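Local coordinates for carbohydrate-binding module family 14 protein (Pseudocercospora fuligena, PDB 4Z4A) that probably binds chitin through a family 14 carbohydrate-binding module, as an orthologue of the fungal effector Avr4 that the Cf-4 receptor recognises, at residues P74-S77 with G78-W81. Numbering follows the deposited sequence. Where two conformers were deposited one is given.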
loop_
_atom_site.group_PDB
_atom_site.type_symbol
_atom_site.label_atom_id
_atom_site.label_comp_id
_atom_site.label_asym_id
_atom_site.label_seq_id
_atom_site.Cartn_x
_atom_site.Cartn_y
_atom_site.Cartn_z
ATOM N N PRO B 74 4.671 -0.168 -9.746
ATOM C CA PRO B 74 6.076 0.211 -9.811
ATOM C C PRO B 74 6.611 0.713 -8.450
ATOM O O PRO B 74 5.834 1.152 -7.596
ATOM C CB PRO B 74 6.053 1.371 -10.812
ATOM C CG PRO B 74 4.762 2.048 -10.512
ATOM C CD PRO B 74 3.801 0.906 -10.268
ATOM N N CYS B 75 7.919 0.635 -8.267
ATOM C CA CYS B 75 8.609 1.335 -7.212
ATOM C C CYS B 75 9.094 2.639 -7.802
ATOM O O CYS B 75 9.333 2.719 -9.025
ATOM C CB CYS B 75 9.835 0.565 -6.725
ATOM S SG CYS B 75 9.376 -0.880 -5.725
ATOM N N PRO B 76 9.349 3.642 -6.943
ATOM C CA PRO B 76 10.024 4.859 -7.372
ATOM C C PRO B 76 11.372 4.517 -8.041
ATOM O O PRO B 76 12.058 3.538 -7.686
ATOM C CB PRO B 76 10.200 5.655 -6.073
ATOM C CG PRO B 76 9.045 5.182 -5.235
ATOM C CD PRO B 76 8.917 3.725 -5.536
ATOM N N SER B 77 11.780 5.309 -9.014
ATOM C CA SER B 77 13.097 5.150 -9.645
ATOM C C SER B 77 14.192 4.963 -8.607
ATOM O O SER B 77 14.324 5.754 -7.684
ATOM C CB SER B 77 13.418 6.394 -10.489
ATOM O OG SER B 77 14.684 6.285 -11.159
ATOM N N GLY B 78 14.990 3.928 -8.753
ATOM C CA GLY B 78 16.109 3.727 -7.868
ATOM C C GLY B 78 15.832 2.894 -6.629
ATOM O O GLY B 78 16.759 2.650 -5.850
ATOM N N LEU B 79 14.564 2.551 -6.400
ATOM C CA LEU B 79 14.177 1.709 -5.266
ATOM C C LEU B 79 13.824 0.335 -5.789
ATOM O O LEU B 79 13.389 0.184 -6.939
ATOM C CB LEU B 79 13.001 2.340 -4.524
ATOM C CG LEU B 79 13.186 3.751 -3.969
ATOM C CD1 LEU B 79 11.965 4.164 -3.142
ATOM C CD2 LEU B 79 14.451 3.833 -3.129
ATOM N N LEU B 80 14.046 -0.661 -4.946
ATOM C CA LEU B 80 13.838 -2.044 -5.274
ATOM C C LEU B 80 12.910 -2.635 -4.212
ATOM O O LEU B 80 12.888 -2.195 -3.073
ATOM C CB LEU B 80 15.157 -2.817 -5.267
ATOM C CG LEU B 80 16.217 -2.356 -6.284
ATOM C CD1 LEU B 80 17.391 -3.293 -6.162
ATOM C CD2 LEU B 80 15.686 -2.228 -7.714
ATOM N N TRP B 81 12.213 -3.697 -4.583
ATOM C CA TRP B 81 11.358 -4.389 -3.603
ATOM C C TRP B 81 12.129 -5.045 -2.482
ATOM O O TRP B 81 13.161 -5.704 -2.715
ATOM C CB TRP B 81 10.554 -5.445 -4.297
ATOM C CG TRP B 81 9.463 -6.041 -3.428
ATOM C CD1 TRP B 81 9.358 -7.336 -3.045
ATOM C CD2 TRP B 81 8.323 -5.361 -2.876
ATOM N NE1 TRP B 81 8.225 -7.525 -2.288
ATOM C CE2 TRP B 81 7.551 -6.328 -2.202
ATOM C CE3 TRP B 81 7.838 -4.040 -2.956
ATOM C CZ2 TRP B 81 6.359 -6.003 -1.542
ATOM C CZ3 TRP B 81 6.664 -3.728 -2.312
ATOM C CH2 TRP B 81 5.932 -4.710 -1.621
#
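Pro76 and Leu79 close a type II beta turn, the backbone N of Leu79 donating to O of Pro76 over 3.0 Å. Pro76 is the first residue of the turn: its O is the acceptor, and its ring offers a rigid apolar surface to the leucine that ends the turn. Ser77 and Gly78 form the two corners. Ser77, small and polar, suits an exposed corner, and Gly78 follows with phi at 90°, a positive value that glycine, lacking CB, adopts without strain. Asn53 braces the turn from within the chain, its ND2 hydrogen-bonded to both Pro76 O and Leu79 O.

The same pair of residues also meets through side chains. The CD1 branch of Leu79 rests against the Pro76 ring, 3.7 Å from both CB and CG, and the two side chains meet at a slant. Leu79 CG lies beside its own backbone N (chi1 -58°), which places the branched end next to the proline. Leu79 of the second subunit packs on this buried leucine, whose apolar neighbours thus come from both chains.

Cys75 joins the two arms farther from the bend. Its CB sits 3.6 Å from O of Leu79, and its SG, anti to the carbonyl carbon (chi1 -74°), leads toward Trp81. The sulfur lies near the plane of the indole, at its edge, 4.5 Å from CE3. Together these residues make a type II turn linking strand 68-74 of the three-stranded sheet to strand 80-82 of the two-stranded one, with the preceding arm tied by the Cys75-Cys88 disulfide to strand 87-89, within the cysteine-rich chitin-binding Peritrophin-A (CBM14) domain.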